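Local coordinates for replicase polyprotein 1a (Avian infectious bronchitis virus, PDB 3LD1), which is a fragment (nsp2a) of coronavirus non-structural protein 2, a product of the replicase polyprotein, with a role in infection that is not firmly established, at residues P273-G278 against S319-G324; S211-V216 against V285-G290; E153-V158 against R179-A184; G248-K253 against L302-Q307. The protein carries 3 engineered substitutions. All blocks are in the same frame, centred on the assembly; numbering follows the deposited sequence.

Interaction 1: P273-G278 against S319-G324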
loop_
_atom_site.group_PDB
_atom_site.type_symbol
_atom_site.label_atom_id
_atom_site.label_comp_id
_atom_site.label_asym_id
_atom_site.label_seq_id
_atom_site.Cartn_x
_atom_site.Cartn_y
_atom_site.Cartn_z
ATOM N N PRO A 273 17.917 -25.208 -21.119
ATOM C CA PRO A 273 18.793 -25.439 -22.223
ATOM C C PRO A 273 20.115 -25.775 -21.629
ATOM O O PRO A 273 20.431 -25.297 -20.522
ATOM C CB PRO A 273 18.857 -24.063 -22.911
ATOM C CG PRO A 273 17.605 -23.351 -22.432
ATOM C CD PRO A 273 17.434 -23.819 -21.055
ATOM N N ASN A 274 20.840 -26.635 -22.340
ATOM C CA ASN A 274 22.242 -26.872 -22.085
ATOM C C ASN A 274 22.550 -27.798 -20.911
ATOM O O ASN A 274 23.646 -27.768 -20.374
ATOM C CB ASN A 274 22.941 -25.514 -21.921
ATOM C CG ASN A 274 22.959 -24.701 -23.230
ATOM O OD1 ASN A 274 23.177 -25.240 -24.363
ATOM N ND2 ASN A 274 22.727 -23.415 -23.088
ATOM N N ALA A 275 21.594 -28.650 -20.579
ATOM C CA ALA A 275 21.743 -29.736 -19.626
ATOM C C ALA A 275 21.029 -30.940 -20.214
ATOM O O ALA A 275 20.369 -30.830 -21.242
ATOM C CB ALA A 275 21.060 -29.345 -18.350
ATOM N N PRO A 276 21.108 -32.097 -19.570
ATOM C CA PRO A 276 20.271 -33.206 -20.122
ATOM C C PRO A 276 18.713 -32.951 -20.273
ATOM O O PRO A 276 18.068 -32.208 -19.470
ATOM C CB PRO A 276 20.551 -34.383 -19.166
ATOM C CG PRO A 276 21.926 -34.011 -18.588
ATOM C CD PRO A 276 21.934 -32.508 -18.430
ATOM N N ARG A 277 18.140 -33.580 -21.315
ATOM C CA ARG A 277 16.704 -33.576 -21.525
ATOM C C ARG A 277 16.061 -33.888 -20.212
ATOM O O ARG A 277 16.484 -34.860 -19.492
ATOM C CB ARG A 277 16.287 -34.669 -22.539
ATOM C CG ARG A 277 16.010 -34.110 -23.982
ATOM C CD ARG A 277 15.183 -32.790 -23.900
ATOM N NE ARG A 277 13.792 -32.950 -24.272
ATOM C CZ ARG A 277 13.053 -31.974 -24.774
ATOM N NH1 ARG A 277 13.588 -30.775 -24.938
ATOM N NH2 ARG A 277 11.793 -32.207 -25.122
ATOM N N GLY A 278 15.057 -33.060 -19.897
ATOM C CA GLY A 278 14.172 -33.315 -18.772
ATOM C C GLY A 278 14.682 -32.684 -17.517
ATOM O O GLY A 278 14.042 -32.804 -16.489
ATOM N N SER A 319 27.190 -26.202 -9.935
ATOM C CA SER A 319 25.851 -26.625 -10.183
ATOM C C SER A 319 25.871 -28.106 -10.103
ATOM O O SER A 319 26.922 -28.697 -10.303
ATOM C CB SER A 319 25.384 -26.165 -11.560
ATOM O OG SER A 319 26.283 -26.537 -12.559
ATOM N N ALA A 320 24.737 -28.699 -9.739
ATOM C CA ALA A 320 24.536 -30.135 -9.688
ATOM C C ALA A 320 23.067 -30.361 -10.003
ATOM O O ALA A 320 22.205 -29.563 -9.614
ATOM C CB ALA A 320 24.875 -30.673 -8.258
ATOM N N ILE A 321 22.758 -31.395 -10.763
ATOM C CA ILE A 321 21.356 -31.643 -11.005
ATOM C C ILE A 321 20.777 -32.565 -9.950
ATOM O O ILE A 321 21.050 -33.728 -9.977
ATOM C CB ILE A 321 21.130 -32.239 -12.384
ATOM C CG1 ILE A 321 21.427 -31.146 -13.418
ATOM C CG2 ILE A 321 19.703 -32.760 -12.457
ATOM C CD1 ILE A 321 21.729 -31.682 -14.740
ATOM N N LEU A 322 19.953 -32.029 -9.061
ATOM C CA LEU A 322 19.377 -32.797 -7.940
ATOM C C LEU A 322 17.878 -32.914 -8.056
ATOM O O LEU A 322 17.185 -31.952 -8.487
ATOM C CB LEU A 322 19.769 -32.155 -6.617
ATOM C CG LEU A 322 21.287 -31.823 -6.508
ATOM C CD1 LEU A 322 21.560 -30.985 -5.257
ATOM C CD2 LEU A 322 22.106 -33.078 -6.410
ATOM N N GLY A 323 17.356 -34.105 -7.760
ATOM C CA GLY A 323 15.930 -34.345 -7.960
ATOM C C GLY A 323 15.461 -33.752 -9.287
ATOM O O GLY A 323 14.412 -33.177 -9.364
ATOM N N GLY A 324 16.266 -33.837 -10.325
ATOM C CA GLY A 324 15.852 -33.407 -11.655
ATOM C C GLY A 324 15.896 -31.929 -11.917
ATOM O O GLY A 324 15.467 -31.511 -12.990
HETATM O O HOH W 1 13.095 -33.159 -14.181
#
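I321, near the end of strand 316-322, reaches from the sheet to the loop 273-278 and has more surface buried by the contact than any other residue. A single methyl does the touching: its CD1 comes 3.8 Å from CD of P276, the ring carbon bonded to the proline nitrogen, and 4.4 Å from CB of A275. The branch that carries this methyl, CG1, lies beside the backbone N (chi1 -70°), and an extended second torsion (chi2 159°) pushes CD1 out to the junction between the two loop residues. The pyrrolidine ring and the isoleucine branch meet at a slant. The same isoleucine also rests on L326 of strand 325-332 and on T279, one residue past the segment in the same loop.

The second half of the contact is made by backbone and water. G278 O and G324 O lie 4.0 Å apart, and one water donates to both, at 2.5 Å from G278 O and 3.1 Å from G324 O. A donor is thereby placed between two acceptors that cannot bond to each other. Next to it, G324 is also joined by a backbone hydrogen bond to K280.

With one methyl contact, one water bridge and no direct hydrogen bond between the segments, the chemistry is that of a loop laid lightly against a sheet at the protein surface.

Interaction 2: S211-V216 against V285-G290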
loop_
_atom_site.group_PDB
_atom_site.type_symbol
_atom_site.label_atom_id
_atom_site.label_comp_id
_atom_site.label_asym_id
_atom_site.label_seq_id
_atom_site.Cartn_x
_atom_site.Cartn_y
_atom_site.Cartn_z
ATOM N N SER A 211 4.063 3.921 -4.268
ATOM C CA SER A 211 4.418 2.748 -5.102
ATOM C C SER A 211 3.738 1.568 -4.489
ATOM O O SER A 211 3.329 1.611 -3.315
ATOM C CB SER A 211 5.905 2.520 -4.979
ATOM O OG SER A 211 6.206 2.670 -3.587
ATOM N N ILE A 212 3.625 0.497 -5.256
ATOM C CA ILE A 212 3.210 -0.796 -4.693
ATOM C C ILE A 212 4.337 -1.775 -4.998
ATOM O O ILE A 212 4.676 -1.941 -6.174
ATOM C CB ILE A 212 1.777 -1.227 -5.233
ATOM C CG1 ILE A 212 0.678 -0.914 -4.214
ATOM C CG2 ILE A 212 1.674 -2.706 -5.633
ATOM C CD1 ILE A 212 0.342 0.519 -4.087
ATOM N N THR A 213 4.931 -2.364 -3.945
ATOM C CA THR A 213 6.059 -3.312 -4.054
ATOM C C THR A 213 5.631 -4.654 -3.585
ATOM O O THR A 213 5.374 -4.827 -2.376
ATOM C CB THR A 213 7.217 -2.973 -3.077
ATOM O OG1 THR A 213 7.286 -1.579 -2.936
ATOM C CG2 THR A 213 8.590 -3.492 -3.589
ATOM N N VAL A 214 5.603 -5.609 -4.501
ATOM C CA VAL A 214 5.383 -7.012 -4.168
ATOM C C VAL A 214 6.699 -7.765 -3.834
ATOM O O VAL A 214 7.700 -7.640 -4.544
ATOM C CB VAL A 214 4.655 -7.656 -5.337
ATOM C CG1 VAL A 214 4.621 -9.148 -5.222
ATOM C CG2 VAL A 214 3.192 -7.114 -5.383
ATOM N N VAL A 215 6.718 -8.517 -2.745
ATOM C CA VAL A 215 7.905 -9.324 -2.415
ATOM C C VAL A 215 7.471 -10.719 -2.045
ATOM O O VAL A 215 6.249 -10.948 -1.940
ATOM C CB VAL A 215 8.718 -8.773 -1.200
ATOM C CG1 VAL A 215 9.308 -7.381 -1.520
ATOM C CG2 VAL A 215 7.852 -8.803 0.050
ATOM N N VAL A 216 8.426 -11.640 -1.801
ATOM C CA VAL A 216 8.016 -12.914 -1.217
ATOM C C VAL A 216 8.573 -13.109 0.151
ATOM O O VAL A 216 9.777 -13.010 0.337
ATOM C CB VAL A 216 8.429 -14.068 -2.042
ATOM C CG1 VAL A 216 8.063 -15.355 -1.308
ATOM C CG2 VAL A 216 7.754 -14.000 -3.409
ATOM N N VAL A 285 11.426 -14.325 -10.511
ATOM C CA VAL A 285 10.554 -13.252 -11.018
ATOM C C VAL A 285 10.267 -12.223 -9.900
ATOM O O VAL A 285 10.084 -12.619 -8.723
ATOM C CB VAL A 285 9.254 -13.819 -11.691
ATOM C CG1 VAL A 285 9.542 -14.476 -13.082
ATOM C CG2 VAL A 285 8.550 -14.786 -10.800
ATOM N N GLY A 286 10.317 -10.922 -10.242
ATOM C CA GLY A 286 9.931 -9.904 -9.336
ATOM C C GLY A 286 11.006 -9.777 -8.307
ATOM O O GLY A 286 12.182 -10.015 -8.599
ATOM N N ASN A 287 10.668 -9.364 -7.100
ATOM C CA ASN A 287 11.777 -9.066 -6.197
ATOM C C ASN A 287 12.183 -10.270 -5.362
ATOM O O ASN A 287 11.313 -10.891 -4.678
ATOM C CB ASN A 287 11.479 -7.835 -5.301
ATOM C CG ASN A 287 10.927 -6.679 -6.077
ATOM O OD1 ASN A 287 9.784 -6.255 -5.866
ATOM N ND2 ASN A 287 11.708 -6.190 -7.021
ATOM N N ALA A 288 13.478 -10.592 -5.403
ATOM C CA ALA A 288 14.029 -11.790 -4.718
ATOM C C ALA A 288 15.158 -11.388 -3.770
ATOM O O ALA A 288 15.941 -10.469 -4.091
ATOM C CB ALA A 288 14.561 -12.755 -5.724
ATOM N N LYS A 289 15.254 -12.062 -2.628
ATOM C CA LYS A 289 16.490 -12.056 -1.864
ATOM C C LYS A 289 17.251 -13.337 -2.191
ATOM O O LYS A 289 16.665 -14.400 -2.425
ATOM C CB LYS A 289 16.260 -12.018 -0.344
ATOM C CG LYS A 289 15.177 -11.054 0.197
ATOM C CD LYS A 289 15.687 -9.638 0.329
ATOM C CE LYS A 289 14.675 -8.678 0.958
ATOM N NZ LYS A 289 14.707 -8.859 2.490
ATOM N N GLY A 290 18.565 -13.238 -2.136
ATOM C CA GLY A 290 19.448 -14.358 -2.352
ATOM C C GLY A 290 20.899 -13.883 -2.405
ATOM O O GLY A 290 21.221 -12.765 -1.997
HETATM O O HOH W 2 7.929 -10.405 -6.503
HETATM O O HOH W 3 11.717 -10.682 -2.216
#
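N287 meets four consecutive residues of the other segment, T213 to V216, and supplies about half of the surface buried here. The closer side of the contact lies round its side chain. CB of N287 is 4.4 Å from CG1 of V215, while the amide group extends past the V214 carbonyl toward the methyl of T213; the threonine and asparagine side chains cross at about a right angle. CG of N287 stands beside its own backbone N (chi1 -47°), a setting that carries the amide toward that carbonyl and that methyl. T213 presents its methyl to this side because CG2 is anti to the backbone N, whereas its hydroxyl OG1 is hydrogen-bonded to E225. V214 turns to other neighbours, packing on A161 and L162 of helix 140-162.

The looser side is backbone facing backbone across water. The CA atoms of V215 and N287 are 5.4 Å apart, but the polar groups are joined mainly through two waters. One accepts from N287 N at 3.0 Å and donates weakly to V214 O at 3.4 Å. The other donates to N287 O at 2.5 Å and accepts a weak bond from V216 N, whose nitrogen is 4.1 Å from N287 O.

In the fold, the connection between strands 281-285 and 291-298 thus runs beside the two-stranded hairpin 214-217/220-223, joined to it by waters, without adding a regular third strand.

Interaction 3: E153-V158 against R179-A184. Engineered in segment 179-184: A183 (natural residue Lys).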
loop_
_atom_site.group_PDB
_atom_site.type_symbol
_atom_site.label_atom_id
_atom_site.label_comp_id
_atom_site.label_asym_id
_atom_site.label_seq_id
_atom_site.Cartn_x
_atom_site.Cartn_y
_atom_site.Cartn_z
ATOM N N GLU A 153 -7.525 2.791 -8.565
ATOM C CA GLU A 153 -6.093 3.089 -8.859
ATOM C C GLU A 153 -5.218 2.010 -8.212
ATOM O O GLU A 153 -4.351 1.432 -8.886
ATOM C CB GLU A 153 -5.616 4.520 -8.466
ATOM C CG GLU A 153 -6.168 5.670 -9.380
ATOM C CD GLU A 153 -6.535 6.963 -8.574
ATOM O OE1 GLU A 153 -5.640 7.571 -7.917
ATOM O OE2 GLU A 153 -7.726 7.395 -8.603
ATOM N N VAL A 154 -5.510 1.691 -6.941
ATOM C CA VAL A 154 -4.686 0.774 -6.174
ATOM C C VAL A 154 -4.790 -0.641 -6.748
ATOM O O VAL A 154 -3.756 -1.305 -6.977
ATOM C CB VAL A 154 -5.037 0.821 -4.700
ATOM C CG1 VAL A 154 -4.370 -0.288 -3.938
ATOM C CG2 VAL A 154 -4.665 2.152 -4.164
ATOM N N THR A 155 -6.025 -1.106 -6.991
ATOM C CA THR A 155 -6.216 -2.408 -7.623
ATOM C C THR A 155 -5.279 -2.532 -8.822
ATOM O O THR A 155 -4.407 -3.393 -8.841
ATOM C CB THR A 155 -7.614 -2.573 -8.057
ATOM O OG1 THR A 155 -8.419 -2.484 -6.887
ATOM C CG2 THR A 155 -7.828 -3.958 -8.762
ATOM N N ALA A 156 -5.444 -1.630 -9.785
ATOM C CA ALA A 156 -4.529 -1.515 -10.920
ATOM C C ALA A 156 -3.027 -1.605 -10.586
ATOM O O ALA A 156 -2.368 -2.489 -11.059
ATOM C CB ALA A 156 -4.830 -0.274 -11.747
ATOM N N LYS A 157 -2.470 -0.695 -9.820
ATOM C CA LYS A 157 -1.063 -0.800 -9.472
ATOM C C LYS A 157 -0.666 -2.211 -8.965
ATOM O O LYS A 157 0.506 -2.593 -9.061
ATOM C CB LYS A 157 -0.686 0.238 -8.416
ATOM C CG LYS A 157 -0.936 1.726 -8.788
ATOM C CD LYS A 157 -0.487 2.712 -7.644
ATOM C CE LYS A 157 -0.655 4.167 -8.040
ATOM N NZ LYS A 157 0.004 4.981 -7.022
ATOM N N VAL A 158 -1.630 -2.973 -8.422
ATOM C CA VAL A 158 -1.352 -4.292 -7.849
ATOM C C VAL A 158 -1.062 -5.290 -8.960
ATOM O O VAL A 158 0.056 -5.828 -9.032
ATOM C CB VAL A 158 -2.452 -4.769 -6.867
ATOM C CG1 VAL A 158 -2.335 -6.201 -6.617
ATOM C CG2 VAL A 158 -2.334 -4.059 -5.564
ATOM N N ARG A 179 -13.961 -7.086 -1.701
ATOM C CA ARG A 179 -14.628 -7.152 -0.420
ATOM C C ARG A 179 -13.902 -6.400 0.687
ATOM O O ARG A 179 -14.560 -5.895 1.607
ATOM C CB ARG A 179 -14.810 -8.582 0.031
ATOM C CG ARG A 179 -13.486 -9.240 0.393
ATOM C CD ARG A 179 -13.605 -9.926 1.735
ATOM N NE ARG A 179 -13.165 -11.328 1.711
ATOM C CZ ARG A 179 -13.806 -12.338 1.086
ATOM N NH1 ARG A 179 -14.912 -12.126 0.362
ATOM N NH2 ARG A 179 -13.334 -13.585 1.172
ATOM N N ILE A 180 -12.568 -6.367 0.642
ATOM C CA ILE A 180 -11.853 -5.833 1.774
ATOM C C ILE A 180 -12.098 -4.324 1.770
ATOM O O ILE A 180 -12.387 -3.729 2.815
ATOM C CB ILE A 180 -10.375 -6.158 1.730
ATOM C CG1 ILE A 180 -10.142 -7.666 1.833
ATOM C CG2 ILE A 180 -9.638 -5.412 2.810
ATOM C CD1 ILE A 180 -10.426 -8.336 3.214
ATOM N N PHE A 181 -12.027 -3.740 0.581
ATOM C CA PHE A 181 -12.289 -2.328 0.412
ATOM C C PHE A 181 -13.744 -1.978 0.701
ATOM O O PHE A 181 -14.027 -1.049 1.419
ATOM C CB PHE A 181 -11.982 -1.921 -0.999
ATOM C CG PHE A 181 -10.505 -1.751 -1.286
ATOM C CD1 PHE A 181 -9.786 -0.666 -0.743
ATOM C CD2 PHE A 181 -9.827 -2.654 -2.111
ATOM C CE1 PHE A 181 -8.376 -0.481 -1.023
ATOM C CE2 PHE A 181 -8.434 -2.483 -2.396
ATOM C CZ PHE A 181 -7.717 -1.393 -1.841
ATOM N N GLN A 182 -14.641 -2.755 0.113
ATOM C CA GLN A 182 -16.033 -2.735 0.415
ATOM C C GLN A 182 -16.292 -2.661 1.923
ATOM O O GLN A 182 -16.962 -1.721 2.360
ATOM C CB GLN A 182 -16.620 -4.001 -0.139
ATOM C CG GLN A 182 -17.816 -3.816 -0.956
ATOM C CD GLN A 182 -18.076 -5.059 -1.843
ATOM O OE1 GLN A 182 -18.170 -6.222 -1.366
ATOM N NE2 GLN A 182 -18.164 -4.817 -3.140
ATOM N N ALA A 183 -15.770 -3.620 2.695
ATOM C CA ALA A 183 -16.026 -3.701 4.138
ATOM C C ALA A 183 -15.519 -2.421 4.706
ATOM O O ALA A 183 -16.302 -1.669 5.317
ATOM C CB ALA A 183 -15.344 -4.915 4.804
ATOM N N ALA A 184 -14.256 -2.101 4.385
ATOM C CA ALA A 184 -13.559 -0.925 4.906
ATOM C C ALA A 184 -14.227 0.427 4.579
ATOM O O ALA A 184 -14.196 1.379 5.401
ATOM C CB ALA A 184 -12.137 -0.907 4.396
#
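The apolar part of this contact is the approach of F181, on helix 174-185, to V154 on helix 140-162. Only the far end of the ring is used: CZ lies 4.1 Å from CG1 of V154, with the two side chains meeting at a slant. CG1 is the valine branch anti to the backbone N (chi1 170°), and this torsion turns one methyl to the phenylalanine while CG2 lies beside the backbone N. The pair is continued by loop residues, as V154 also packs on F226 and F181 on L231, so the ring end is set within a wider hydrophobic layer.

A polar atom borders the ring without bonding across the contact. T155 brings OG1 to 4.5 Å from CE2 of F181, and its hydroxyl is hydrogen-bonded to the carbonyl oxygen of V151, one turn earlier in its own helix. The buried threonine is thus satisfied by the backbone of its own helix, the common bond to a carbonyl of the preceding turn, and its side chain also packs on F173.

Backbone hydrogen bonds stay within each helix. K157 N bonds to E153 O at 3.0 Å in one, and A183 N, at an engineered alanine that is lysine in the natural sequence, bonds to R179 O at 2.8 Å in the other. No hydrogen bond joins the two segments.

T155 and F181, the nearest pair of residues, are 10.1 Å apart between CA atoms, and the arrangement is one of buried helix-helix packing, with helices 140-162 and 174-185 joined through the F181 ring in the helical part of the chain.

Interaction 4: G248-K253 against L302-Q307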
loop_
_atom_site.group_PDB
_atom_site.type_symbol
_atom_site.label_atom_id
_atom_site.label_comp_id
_atom_site.label_asym_id
_atom_site.label_seq_id
_atom_site.Cartn_x
_atom_site.Cartn_y
_atom_site.Cartn_z
ATOM N N GLY A 248 6.526 -28.735 -2.521
ATOM C CA GLY A 248 7.182 -29.126 -3.790
ATOM C C GLY A 248 8.698 -29.221 -3.607
ATOM O O GLY A 248 9.218 -29.344 -2.473
ATOM N N PHE A 249 9.430 -29.141 -4.711
ATOM C CA PHE A 249 10.879 -29.322 -4.599
ATOM C C PHE A 249 11.580 -28.325 -3.642
ATOM O O PHE A 249 11.284 -27.166 -3.670
ATOM C CB PHE A 249 11.500 -29.286 -5.984
ATOM C CG PHE A 249 12.972 -29.471 -5.973
ATOM C CD1 PHE A 249 13.511 -30.741 -5.868
ATOM C CD2 PHE A 249 13.815 -28.384 -6.026
ATOM C CE1 PHE A 249 14.828 -30.914 -5.844
ATOM C CE2 PHE A 249 15.187 -28.555 -6.021
ATOM C CZ PHE A 249 15.687 -29.807 -5.949
ATOM N N MET A 250 12.458 -28.812 -2.771
ATOM C CA MET A 250 13.211 -28.080 -1.722
ATOM C C MET A 250 12.353 -27.215 -0.817
ATOM O O MET A 250 12.832 -26.232 -0.231
ATOM C CB MET A 250 14.358 -27.231 -2.311
ATOM C CG MET A 250 15.566 -27.962 -2.762
ATOM S SD MET A 250 16.872 -26.815 -3.174
ATOM C CE MET A 250 18.310 -27.842 -3.271
ATOM N N GLY A 251 11.076 -27.522 -0.743
ATOM C CA GLY A 251 10.282 -27.010 0.332
ATOM C C GLY A 251 9.526 -25.797 -0.082
ATOM O O GLY A 251 9.093 -25.021 0.758
ATOM N N ALA A 252 9.339 -25.622 -1.379
ATOM C CA ALA A 252 8.585 -24.483 -1.876
ATOM C C ALA A 252 7.124 -24.839 -2.072
ATOM O O ALA A 252 6.761 -26.014 -2.029
ATOM C CB ALA A 252 9.170 -24.033 -3.190
ATOM N N LYS A 253 6.318 -23.828 -2.401
ATOM C CA LYS A 253 4.900 -23.946 -2.536
ATOM C C LYS A 253 4.595 -23.957 -3.985
ATOM O O LYS A 253 5.064 -23.074 -4.685
ATOM C CB LYS A 253 4.229 -22.720 -1.873
ATOM C CG LYS A 253 4.222 -22.780 -0.386
ATOM C CD LYS A 253 3.416 -24.012 0.094
ATOM C CE LYS A 253 3.350 -24.099 1.665
ATOM N NZ LYS A 253 2.409 -25.235 1.966
ATOM N N LEU A 302 26.897 -35.906 -5.831
ATOM C CA LEU A 302 26.202 -35.598 -4.574
ATOM C C LEU A 302 24.777 -36.064 -4.512
ATOM O O LEU A 302 24.133 -36.227 -5.522
ATOM C CB LEU A 302 26.293 -34.146 -4.244
ATOM C CG LEU A 302 27.647 -33.570 -3.878
ATOM C CD1 LEU A 302 27.778 -32.049 -4.175
ATOM C CD2 LEU A 302 27.817 -33.735 -2.408
ATOM N N THR A 303 24.296 -36.292 -3.312
ATOM C CA THR A 303 22.930 -36.652 -3.094
ATOM C C THR A 303 22.316 -35.616 -2.174
ATOM O O THR A 303 22.958 -35.170 -1.215
ATOM C CB THR A 303 22.825 -38.031 -2.435
ATOM O OG1 THR A 303 23.881 -38.163 -1.490
ATOM C CG2 THR A 303 23.050 -39.141 -3.482
ATOM N N LEU A 304 21.078 -35.239 -2.497
ATOM C CA LEU A 304 20.270 -34.290 -1.783
ATOM C C LEU A 304 19.588 -35.001 -0.647
ATOM O O LEU A 304 18.841 -35.915 -0.858
ATOM C CB LEU A 304 19.176 -33.772 -2.712
ATOM C CG LEU A 304 18.595 -32.350 -2.608
ATOM C CD1 LEU A 304 17.124 -32.265 -2.958
ATOM C CD2 LEU A 304 18.803 -31.761 -1.253
ATOM N N LEU A 305 19.834 -34.551 0.557
ATOM C CA LEU A 305 19.130 -35.039 1.677
ATOM C C LEU A 305 17.885 -34.210 1.879
ATOM O O LEU A 305 17.832 -33.013 1.553
ATOM C CB LEU A 305 19.998 -34.880 2.899
ATOM C CG LEU A 305 21.283 -35.699 2.881
ATOM C CD1 LEU A 305 22.217 -35.182 3.988
ATOM C CD2 LEU A 305 20.977 -37.218 3.046
ATOM N N ASP A 306 16.878 -34.831 2.452
ATOM C CA ASP A 306 15.654 -34.129 2.726
ATOM C C ASP A 306 15.837 -33.336 4.034
ATOM O O ASP A 306 15.417 -33.817 5.079
ATOM C CB ASP A 306 14.574 -35.202 2.849
ATOM C CG ASP A 306 13.229 -34.651 3.294
ATOM O OD1 ASP A 306 12.228 -34.893 2.565
ATOM O OD2 ASP A 306 13.149 -34.028 4.396
ATOM N N GLN A 307 16.480 -32.162 4.021
ATOM C CA GLN A 307 16.883 -31.539 5.306
ATOM C C GLN A 307 17.679 -30.227 5.227
ATOM O O GLN A 307 18.686 -30.125 4.512
ATOM C CB GLN A 307 17.627 -32.562 6.130
ATOM C CG GLN A 307 18.796 -32.060 6.909
ATOM C CD GLN A 307 19.543 -33.226 7.522
ATOM O OE1 GLN A 307 18.946 -34.281 7.802
ATOM N NE2 GLN A 307 20.860 -33.067 7.716
#
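A hydrophobic patch where the loop after helix 232-243 meets strand 302-308 is the setting in which L304 packs against both F249 and M250. Each of its methyls has a different partner. CD1 approaches one end of the F249 ring obliquely, 3.9 Å from CE1 and 4.1 Å from CZ, while CD2 faces the terminal methyl of M250, with CE at 4.4 Å. F249 owes its reach to an extended first torsion, CG lying anti to the backbone N (chi1 -180°), although its CB does not point directly at the strand. The M250 side chain is likewise drawn out, its last two torsions extended (chi3 166°), which brings CE up to the leucine.

L304 belongs to the six-stranded mixed sheet of the C-terminal part of the chain, where strand 302-308 pairs antiparallel with 345-355. H351 of that strand touches both L304 and M250, and the F249 ring is stacked with H325.

The loop itself is folded by a backbone bond from G251 N to G248 O, 3.1 Å long. Past L304, the strand turns a corner at D306, the centre of an inverse gamma turn.

Interactions 1 and 4 both reach the six-stranded sheet, with centres 15 Å apart, and touch directly: CZ of F249 lies 3.6 Å from O of L322, and CB of L322 is 4.2 Å from CG of L304. Interactions 2 and 3 also meet, through CG2 of I212 at 3.6 Å from O of K157, with their centres 20 Å apart. Between these two pairs there is no contact; interactions 2 and 4 come within about 8 Å at their nearest atoms, while the centres of interactions 1 and 3 are 42 Å apart. Along the chain, interaction 3 closes before the others open, whereas the segments of interactions 1, 2 and 4 alternate, interlacing the C-terminal half.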